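Long-range contact in fatty acyl CoA synthetase FADD13 (FATTY-ACYL-CoA SYNTHETASE) (Mycobacterium tuberculosis, PDB 3R44), which belongs to the fatty acyl-CoA synthetases, a family within the superfamily of AMP-binding enzymes: residues W202-L216 against T228-M242. Residues are numbered along the deposited sequence; the frame is centred on the assembly and turned at random.
Sequences WASTIDVRYRDRLLL and TVIFSAMRGVTLISM
F231, on helix 228-235, and L214, on strand 213-216, meet at the centre of this contact: L214 CD1 lies 4.0 Å from F231 CE2, the two side chains crossing at about a right angle. The phenyl ring stands between the backbone N and the carbonyl carbon of its own residue (chi1 85°), which lets its CD1–CE1 side reach the W202 side chain, CB of W202 lying 3.6 Å from F231 CD1. The two aromatic planes are nearly parallel but slid so far apart that they barely overlap. I206 CD1 adds to the apolar group around F231, while A199 of helix 192-205 also touches that ring. On the other branch, L214 CD2 packs 3.5 Å from T228 CG2, and L214 CB rests on V237 CG1. L216 continues the row, setting CD2 against V229 CG2.

The strands 213-216 and 238-241 run parallel. Bonds T238 N to D212 O, L214 N to T238 O (2.8 Å), I240 N to L214 O (2.7 Å) and L216 N to I240 O join them, and M242 N to L216 O extends the pairing. On the sheet face opposite L214, the R213 guanidinium has T238 CG2 over one face and I240 CD1 near R213 NH2, which is salt-bridged to E257.

R235 slides past V208 in the opposite direction; the bends at chi2 and chi3 turn its guanidinium, and Y210 CB lies over one face of it, 3.6 Å from R235 NH1. A water links R235 NH2 to V208 O. Beside it, G236 O accepts from R211 N (2.9 Å).

The contact closes the right-handed beta-alpha-beta crossover 213-216, 223-235, 238-241: backbone bonds set the strand register, while a mainly apolar interface seats the helix against strand 213-216 and polar groups gather towards the R209–D212 turn.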
ATOM      1  N   TRP A 202      -5.371 -13.172  -0.494  1.00 18.16           N
ATOM      2  CA  TRP A 202      -4.227 -13.379   0.406  1.00 19.00           C
ATOM      3  C   TRP A 202      -4.331 -14.691   1.181  1.00 17.65           C
ATOM      4  O   TRP A 202      -3.422 -15.514   1.191  1.00 19.96           O
ATOM      5  CB  TRP A 202      -4.200 -12.226   1.390  1.00 19.16           C
ATOM      6  CG  TRP A 202      -3.565 -11.024   0.870  1.00 24.64           C
ATOM      7  CD1 TRP A 202      -4.138  -9.974   0.165  1.00 29.72           C
ATOM      8  CD2 TRP A 202      -2.233 -10.677   1.077  1.00 29.23           C
ATOM      9  NE1 TRP A 202      -3.180  -9.011  -0.106  1.00 26.07           N
ATOM     10  CE2 TRP A 202      -2.010  -9.420   0.458  1.00 28.66           C
ATOM     11  CE3 TRP A 202      -1.153 -11.338   1.697  1.00 30.18           C
ATOM     12  CZ2 TRP A 202      -0.743  -8.814   0.434  1.00 31.96           C
ATOM     13  CZ3 TRP A 202       0.077 -10.730   1.698  1.00 32.54           C
ATOM     14  CH2 TRP A 202       0.274  -9.468   1.080  1.00 32.83           C
ATOM     15  N   ALA A 203      -5.489 -14.877   1.806  1.00 17.77           N
ATOM     16  CA  ALA A 203      -5.722 -16.001   2.687  1.00 17.80           C
ATOM     17  C   ALA A 203      -5.627 -17.338   1.950  1.00 18.43           C
ATOM     18  O   ALA A 203      -5.233 -18.356   2.535  1.00 20.30           O
ATOM     19  CB  ALA A 203      -7.061 -15.878   3.351  1.00 18.41           C
ATOM     20  N   SER A 204      -5.991 -17.353   0.668  1.00 16.11           N
ATOM     21  CA  SER A 204      -5.872 -18.579  -0.158  1.00 16.88           C
ATOM     22  C   SER A 204      -4.542 -18.794  -0.827  1.00 16.83           C
ATOM     23  O   SER A 204      -4.293 -19.874  -1.375  1.00 18.25           O
ATOM     24  CB  SER A 204      -6.938 -18.628  -1.265  1.00 17.34           C
ATOM     25  OG  SER A 204      -8.215 -18.717  -0.680  1.00 21.81           O
ATOM     26  N   THR A 205      -3.668 -17.793  -0.791  1.00 16.94           N
ATOM     27  CA  THR A 205      -2.414 -17.843  -1.498  1.00 17.09           C
ATOM     28  C   THR A 205      -1.229 -17.996  -0.522  1.00 17.43           C
ATOM     29  O   THR A 205      -0.355 -18.799  -0.761  1.00 17.46           O
ATOM     30  CB  THR A 205      -2.220 -16.573  -2.388  1.00 17.61           C
ATOM     31  OG1 THR A 205      -3.366 -16.420  -3.261  1.00 17.59           O
ATOM     32  CG2 THR A 205      -0.888 -16.668  -3.173  1.00 16.68           C
ATOM     33  N   ILE A 206      -1.205 -17.227   0.555  1.00 17.19           N
ATOM     34  CA  ILE A 206      -0.042 -17.328   1.467  1.00 18.24           C
ATOM     35  C   ILE A 206      -0.292 -18.443   2.461  1.00 18.08           C
ATOM     36  O   ILE A 206      -1.454 -18.814   2.692  1.00 16.54           O
ATOM     37  CB  ILE A 206       0.243 -16.015   2.220  1.00 17.93           C
ATOM     38  CG1 ILE A 206      -0.840 -15.674   3.231  1.00 18.20           C
ATOM     39  CG2 ILE A 206       0.444 -14.851   1.244  1.00 20.43           C
ATOM     40  CD1 ILE A 206      -0.445 -14.379   4.036  1.00 19.83           C
ATOM     41  N   ASP A 207       0.781 -18.943   3.100  1.00 17.41           N
ATOM     42  CA  ASP A 207       0.628 -19.964   4.113  1.00 17.45           C
ATOM     43  C   ASP A 207       0.194 -19.319   5.429  1.00 17.60           C
ATOM     44  O   ASP A 207       1.006 -19.109   6.318  1.00 16.20           O
ATOM     45  CB  ASP A 207       1.918 -20.774   4.262  1.00 19.32           C
ATOM     46  CG  ASP A 207       1.824 -21.889   5.320  1.00 23.62           C
ATOM     47  OD1 ASP A 207       0.735 -22.226   5.895  1.00 23.40           O
ATOM     48  OD2 ASP A 207       2.897 -22.447   5.571  1.00 30.55           O
ATOM     49  N   VAL A 208      -1.082 -18.968   5.535  1.00 16.60           N
ATOM     50  CA  VAL A 208      -1.662 -18.431   6.772  1.00 17.44           C
ATOM     51  C   VAL A 208      -2.581 -19.502   7.364  1.00 18.46           C
ATOM     52  O   VAL A 208      -3.251 -20.244   6.595  1.00 20.32           O
ATOM     53  CB  VAL A 208      -2.407 -17.116   6.556  1.00 18.18           C
ATOM     54  CG1 VAL A 208      -3.590 -17.276   5.571  1.00 20.10           C
ATOM     55  CG2 VAL A 208      -2.866 -16.509   7.931  1.00 18.13           C
ATOM     56  N   ARG A 209      -2.580 -19.620   8.698  1.00 16.85           N
ATOM     57  CA  ARG A 209      -3.236 -20.732   9.415  1.00 17.09           C
ATOM     58  C   ARG A 209      -4.150 -20.227  10.512  1.00 17.11           C
ATOM     59  O   ARG A 209      -3.911 -19.168  11.085  1.00 13.96           O
ATOM     60  CB  ARG A 209      -2.165 -21.637  10.016  1.00 17.84           C
ATOM     61  CG  ARG A 209      -1.140 -22.123   9.005  1.00 17.76           C
ATOM     62  CD  ARG A 209      -0.044 -22.914   9.675  1.00 21.29           C
ATOM     63  NE  ARG A 209       1.027 -23.142   8.730  1.00 22.00           N
ATOM     64  CZ  ARG A 209       2.169 -23.734   9.055  1.00 25.06           C
ATOM     65  NH1 ARG A 209       2.391 -24.121  10.302  1.00 24.12           N
ATOM     66  NH2 ARG A 209       3.097 -23.908   8.124  1.00 26.42           N
ATOM     67  N   TYR A 210      -5.215 -20.981  10.762  1.00 17.72           N
ATOM     68  CA  TYR A 210      -6.097 -20.741  11.881  1.00 16.94           C
ATOM     69  C   TYR A 210      -5.270 -20.611  13.137  1.00 17.71           C
ATOM     70  O   TYR A 210      -4.370 -21.422  13.369  1.00 15.43           O
ATOM     71  CB  TYR A 210      -7.066 -21.884  12.027  1.00 18.72           C
ATOM     72  CG  TYR A 210      -8.021 -21.735  13.196  1.00 20.34           C
ATOM     73  CD1 TYR A 210      -8.726 -20.559  13.399  1.00 21.69           C
ATOM     74  CD2 TYR A 210      -8.215 -22.779  14.112  1.00 26.03           C
ATOM     75  CE1 TYR A 210      -9.638 -20.416  14.496  1.00 25.51           C
ATOM     76  CE2 TYR A 210      -9.116 -22.642  15.204  1.00 27.32           C
ATOM     77  CZ  TYR A 210      -9.817 -21.444  15.377  1.00 30.32           C
ATOM     78  OH  TYR A 210     -10.695 -21.283  16.432  1.00 34.61           O
ATOM     79  N   ARG A 211      -5.566 -19.576  13.924  1.00 16.99           N
ATOM     80  CA  ARG A 211      -4.892 -19.246  15.179  1.00 17.53           C
ATOM     81  C   ARG A 211      -3.455 -18.662  15.009  1.00 17.49           C
ATOM     82  O   ARG A 211      -2.793 -18.407  16.010  1.00 18.95           O
ATOM     83  CB  ARG A 211      -4.913 -20.448  16.157  1.00 19.12           C
ATOM     84  CG  ARG A 211      -6.326 -20.927  16.485  1.00 24.14           C
ATOM     85  CD  ARG A 211      -6.479 -21.960  17.599  1.00 33.02           C
ATOM     86  NE  ARG A 211      -6.287 -21.288  18.878  1.00 42.24           N
ATOM     87  CZ  ARG A 211      -7.243 -20.989  19.760  1.00 47.72           C
ATOM     88  NH1 ARG A 211      -8.512 -21.361  19.569  1.00 49.88           N
ATOM     89  NH2 ARG A 211      -6.910 -20.339  20.873  1.00 51.56           N
ATOM     90  N   ASP A 212      -2.995 -18.406  13.767  1.00 17.65           N
ATOM     91  CA  ASP A 212      -1.730 -17.688  13.584  1.00 15.89           C
ATOM     92  C   ASP A 212      -1.863 -16.316  14.312  1.00 15.94           C
ATOM     93  O   ASP A 212      -2.950 -15.758  14.487  1.00 14.71           O
ATOM     94  CB  ASP A 212      -1.394 -17.421  12.104  1.00 16.28           C
ATOM     95  CG  ASP A 212      -0.648 -18.551  11.420  1.00 17.97           C
ATOM     96  OD1 ASP A 212      -0.085 -19.455  12.096  1.00 18.17           O
ATOM     97  OD2 ASP A 212      -0.581 -18.555  10.143  1.00 15.62           O
ATOM     98  N   ARG A 213      -0.715 -15.807  14.738  1.00 15.73           N
ATOM     99  CA  ARG A 213      -0.586 -14.502  15.352  1.00 14.70           C
ATOM    100  C   ARG A 213       0.252 -13.622  14.444  1.00 14.17           C
ATOM    101  O   ARG A 213       1.379 -13.988  14.055  1.00 13.37           O
ATOM    102  CB  ARG A 213       0.035 -14.661  16.736  1.00 14.90           C
ATOM    103  CG  ARG A 213      -0.707 -15.648  17.524  1.00 16.82           C
ATOM    104  CD  ARG A 213      -0.241 -15.890  18.923  1.00 18.01           C
ATOM    105  NE  ARG A 213      -0.322 -14.783  19.877  1.00 16.39           N
ATOM    106  CZ  ARG A 213      -1.369 -14.522  20.649  1.00 20.19           C
ATOM    107  NH1 ARG A 213      -2.470 -15.219  20.498  1.00 20.09           N
ATOM    108  NH2 ARG A 213      -1.310 -13.557  21.572  1.00 20.71           N
ATOM    109  N   LEU A 214      -0.287 -12.462  14.085  1.00 13.92           N
ATOM    110  CA  LEU A 214       0.262 -11.677  12.993  1.00 12.53           C
ATOM    111  C   LEU A 214       0.601 -10.275  13.480  1.00 13.57           C
ATOM    112  O   LEU A 214      -0.272  -9.517  13.957  1.00 13.53           O
ATOM    113  CB  LEU A 214      -0.725 -11.664  11.796  1.00 13.09           C
ATOM    114  CG  LEU A 214      -0.173 -10.990  10.531  1.00 15.52           C
ATOM    115  CD1 LEU A 214      -0.927 -11.482   9.291  1.00 16.19           C
ATOM    116  CD2 LEU A 214      -0.343  -9.470  10.650  1.00 15.51           C
ATOM    117  N   LEU A 215       1.870  -9.908  13.342  1.00 12.95           N
ATOM    118  CA  LEU A 215       2.350  -8.582  13.742  1.00 13.16           C
ATOM    119  C   LEU A 215       2.121  -7.545  12.658  1.00 12.88           C
ATOM    120  O   LEU A 215       2.566  -7.719  11.487  1.00 12.72           O
ATOM    121  CB  LEU A 215       3.827  -8.650  14.088  1.00 13.27           C
ATOM    122  CG  LEU A 215       4.454  -7.304  14.385  1.00 17.05           C
ATOM    123  CD1 LEU A 215       3.980  -6.818  15.768  1.00 19.72           C
ATOM    124  CD2 LEU A 215       6.005  -7.444  14.278  1.00 21.28           C
ATOM    125  N   LEU A 216       1.394  -6.506  13.020  1.00 12.24           N
ATOM    126  CA  LEU A 216       1.126  -5.349  12.159  1.00 14.70           C
ATOM    127  C   LEU A 216       1.818  -4.123  12.742  1.00 15.53           C
ATOM    128  O   LEU A 216       1.347  -3.542  13.724  1.00 16.84           O
ATOM    129  CB  LEU A 216      -0.373  -5.060  12.043  1.00 14.62           C
ATOM    130  CG  LEU A 216      -0.703  -3.979  11.010  1.00 18.59           C
ATOM    131  CD1 LEU A 216      -0.051  -4.201   9.680  1.00 17.91           C
ATOM    132  CD2 LEU A 216      -2.218  -3.861  10.879  1.00 22.22           C
ATOM    133  N   THR A 228      -4.989  -6.743   5.605  1.00 14.90           N
ATOM    134  CA  THR A 228      -4.450  -7.629   6.658  1.00 14.05           C
ATOM    135  C   THR A 228      -5.391  -7.736   7.822  1.00 13.57           C
ATOM    136  O   THR A 228      -5.653  -8.809   8.325  1.00 12.17           O
ATOM    137  CB  THR A 228      -3.139  -7.103   7.207  1.00 14.32           C
ATOM    138  OG1 THR A 228      -2.199  -7.072   6.152  1.00 16.98           O
ATOM    139  CG2 THR A 228      -2.549  -7.940   8.375  1.00 15.47           C
ATOM    140  N   VAL A 229      -5.945  -6.624   8.248  1.00 12.79           N
ATOM    141  CA  VAL A 229      -6.914  -6.663   9.353  1.00 14.60           C
ATOM    142  C   VAL A 229      -8.132  -7.546   8.983  1.00 14.11           C
ATOM    143  O   VAL A 229      -8.619  -8.375   9.760  1.00 13.93           O
ATOM    144  CB  VAL A 229      -7.342  -5.232   9.704  1.00 14.35           C
ATOM    145  CG1 VAL A 229      -8.662  -5.176  10.570  1.00 14.54           C
ATOM    146  CG2 VAL A 229      -6.160  -4.418  10.314  1.00 15.37           C
ATOM    147  N   ILE A 230      -8.664  -7.345   7.785  1.00 14.89           N
ATOM    148  CA  ILE A 230      -9.825  -8.090   7.305  1.00 14.08           C
ATOM    149  C   ILE A 230      -9.529  -9.597   7.079  1.00 14.47           C
ATOM    150  O   ILE A 230     -10.308 -10.467   7.467  1.00 13.67           O
ATOM    151  CB  ILE A 230     -10.418  -7.465   5.980  1.00 14.39           C
ATOM    152  CG1 ILE A 230     -10.792  -5.979   6.179  1.00 19.89           C
ATOM    153  CG2 ILE A 230     -11.616  -8.299   5.477  1.00 15.48           C
ATOM    154  CD1 ILE A 230     -11.534  -5.739   7.403  1.00 19.58           C
ATOM    155  N   PHE A 231      -8.406  -9.928   6.482  1.00 13.21           N
ATOM    156  CA  PHE A 231      -8.120 -11.342   6.287  1.00 15.86           C
ATOM    157  C   PHE A 231      -7.780 -12.037   7.572  1.00 14.20           C
ATOM    158  O   PHE A 231      -8.031 -13.214   7.686  1.00 13.68           O
ATOM    159  CB  PHE A 231      -7.190 -11.669   5.100  1.00 17.99           C
ATOM    160  CG  PHE A 231      -5.698 -11.591   5.379  1.00 19.37           C
ATOM    161  CD1 PHE A 231      -4.888 -10.765   4.578  1.00 23.82           C
ATOM    162  CD2 PHE A 231      -5.105 -12.349   6.373  1.00 20.01           C
ATOM    163  CE1 PHE A 231      -3.470 -10.719   4.779  1.00 24.77           C
ATOM    164  CE2 PHE A 231      -3.713 -12.343   6.570  1.00 23.69           C
ATOM    165  CZ  PHE A 231      -2.902 -11.516   5.785  1.00 24.67           C
ATOM    166  N   SER A 232      -7.356 -11.275   8.563  1.00 13.32           N
ATOM    167  CA  SER A 232      -7.159 -11.821   9.898  1.00 14.57           C
ATOM    168  C   SER A 232      -8.488 -12.317  10.478  1.00 14.53           C
ATOM    169  O   SER A 232      -8.567 -13.420  11.056  1.00 11.95           O
ATOM    170  CB  SER A 232      -6.480 -10.815  10.824  1.00 14.98           C
ATOM    171  OG  SER A 232      -5.111 -10.666  10.459  1.00 17.08           O
ATOM    172  N   ALA A 233      -9.538 -11.505  10.406  1.00 14.38           N
ATOM    173  CA  ALA A 233     -10.844 -11.977  10.847  1.00 14.60           C
ATOM    174  C   ALA A 233     -11.354 -13.141   9.995  1.00 14.39           C
ATOM    175  O   ALA A 233     -11.958 -14.107  10.489  1.00 15.58           O
ATOM    176  CB  ALA A 233     -11.858 -10.823  10.868  1.00 13.43           C
ATOM    177  N   MET A 234     -11.159 -13.044   8.699  1.00 14.28           N
ATOM    178  CA  MET A 234     -11.574 -14.100   7.792  1.00 15.52           C
ATOM    179  C   MET A 234     -10.979 -15.456   8.157  1.00 16.67           C
ATOM    180  O   MET A 234     -11.694 -16.453   8.219  1.00 16.41           O
ATOM    181  CB  MET A 234     -11.212 -13.756   6.334  1.00 16.07           C
ATOM    182  CG  MET A 234     -11.564 -14.860   5.417  1.00 20.66           C
ATOM    183  SD  MET A 234     -11.494 -14.315   3.717  1.00 25.19           S
ATOM    184  CE  MET A 234     -12.485 -12.834   3.759  1.00 30.13           C
ATOM    185  N   ARG A 235      -9.695 -15.476   8.469  1.00 15.06           N
ATOM    186  CA  ARG A 235      -8.994 -16.737   8.736  1.00 15.44           C
ATOM    187  C   ARG A 235      -8.940 -17.087  10.241  1.00 15.27           C
ATOM    188  O   ARG A 235      -8.638 -18.231  10.583  1.00 18.20           O
ATOM    189  CB  ARG A 235      -7.611 -16.654   8.106  1.00 14.23           C
ATOM    190  CG  ARG A 235      -6.553 -17.797   8.408  1.00 17.62           C
ATOM    191  CD  ARG A 235      -6.837 -19.146   7.756  1.00 19.35           C
ATOM    192  NE  ARG A 235      -7.854 -19.866   8.482  1.00 21.44           N
ATOM    193  CZ  ARG A 235      -8.209 -21.133   8.264  1.00 21.84           C
ATOM    194  NH1 ARG A 235      -9.136 -21.653   9.038  1.00 19.49           N
ATOM    195  NH2 ARG A 235      -7.634 -21.880   7.306  1.00 24.05           N
ATOM    196  N   GLY A 236      -9.228 -16.145  11.135  1.00 13.74           N
ATOM    197  CA  GLY A 236      -9.128 -16.405  12.568  1.00 14.42           C
ATOM    198  C   GLY A 236      -7.700 -16.287  13.076  1.00 14.21           C
ATOM    199  O   GLY A 236      -7.145 -17.166  13.761  1.00 17.31           O
ATOM    200  N   VAL A 237      -7.120 -15.155  12.766  1.00 14.08           N
ATOM    201  CA  VAL A 237      -5.722 -14.811  13.102  1.00 14.32           C
ATOM    202  C   VAL A 237      -5.788 -13.769  14.169  1.00 14.67           C
ATOM    203  O   VAL A 237      -6.676 -12.910  14.146  1.00 15.99           O
ATOM    204  CB  VAL A 237      -5.103 -14.241  11.865  1.00 13.71           C
ATOM    205  CG1 VAL A 237      -3.770 -13.530  12.139  1.00 14.33           C
ATOM    206  CG2 VAL A 237      -4.907 -15.405  10.858  1.00 15.75           C
ATOM    207  N   THR A 238      -4.859 -13.798  15.107  1.00 13.80           N
ATOM    208  CA  THR A 238      -4.781 -12.791  16.138  1.00 13.24           C
ATOM    209  C   THR A 238      -3.870 -11.682  15.651  1.00 13.49           C
ATOM    210  O   THR A 238      -2.705 -11.926  15.367  1.00 13.95           O
ATOM    211  CB  THR A 238      -4.208 -13.392  17.425  1.00 13.26           C
ATOM    212  OG1 THR A 238      -5.000 -14.503  17.846  1.00 17.16           O
ATOM    213  CG2 THR A 238      -4.184 -12.389  18.614  1.00 13.73           C
ATOM    214  N   LEU A 239      -4.351 -10.441  15.611  1.00 14.47           N
ATOM    215  CA  LEU A 239      -3.518  -9.282  15.279  1.00 14.06           C
ATOM    216  C   LEU A 239      -2.707  -8.875  16.493  1.00 16.10           C
ATOM    217  O   LEU A 239      -3.278  -8.704  17.571  1.00 18.60           O
ATOM    218  CB  LEU A 239      -4.375  -8.101  14.861  1.00 15.37           C
ATOM    219  CG  LEU A 239      -4.922  -8.205  13.478  1.00 18.81           C
ATOM    220  CD1 LEU A 239      -5.927  -7.027  13.334  1.00 20.27           C
ATOM    221  CD2 LEU A 239      -3.815  -8.036  12.452  1.00 18.28           C
ATOM    222  N   ILE A 240      -1.390  -8.754  16.311  1.00 15.46           N
ATOM    223  CA  ILE A 240      -0.506  -8.250  17.334  1.00 15.77           C
ATOM    224  C   ILE A 240      -0.113  -6.868  16.857  1.00 15.94           C
ATOM    225  O   ILE A 240       0.553  -6.716  15.852  1.00 15.98           O
ATOM    226  CB  ILE A 240       0.715  -9.164  17.532  1.00 15.50           C
ATOM    227  CG1 ILE A 240       0.272 -10.632  17.738  1.00 16.05           C
ATOM    228  CG2 ILE A 240       1.598  -8.632  18.667  1.00 16.84           C
ATOM    229  CD1 ILE A 240      -0.637 -10.894  18.946  1.00 14.58           C
ATOM    230  N   SER A 241      -0.515  -5.850  17.589  1.00 15.97           N
ATOM    231  CA  SER A 241      -0.321  -4.500  17.120  1.00 16.69           C
ATOM    232  C   SER A 241       0.875  -3.788  17.768  1.00 16.87           C
ATOM    233  O   SER A 241       1.013  -3.765  19.012  1.00 18.17           O
ATOM    234  CB  SER A 241      -1.600  -3.692  17.355  1.00 17.21           C
ATOM    235  OG  SER A 241      -1.374  -2.335  17.072  1.00 18.86           O
ATOM    236  N   MET A 242       1.716  -3.200  16.912  1.00 17.96           N
ATOM    237  CA  MET A 242       2.798  -2.286  17.298  1.00 18.47           C
ATOM    238  C   MET A 242       2.576  -0.921  16.605  1.00 19.34           C
ATOM    239  O   MET A 242       3.010  -0.735  15.503  1.00 19.78           O
ATOM    240  CB  MET A 242       4.199  -2.864  16.939  1.00 17.06           C
ATOM    241  CG  MET A 242       5.317  -2.142  17.626  1.00 20.41           C
ATOM    242  SD  MET A 242       7.006  -2.713  17.130  1.00 22.78           S
ATOM    243  CE  MET A 242       7.807  -2.761  18.666  1.00 21.11           C
TER
HETATM  244  O   HOH W   1      -5.128 -21.914   5.410  0.50  7.90           O
HETATM  245  O   HOH W   2      -3.715 -17.065  18.144  1.00  8.37           O
HETATM  246  O   HOH W   3      -0.521  -1.715  14.521  1.00 15.70           O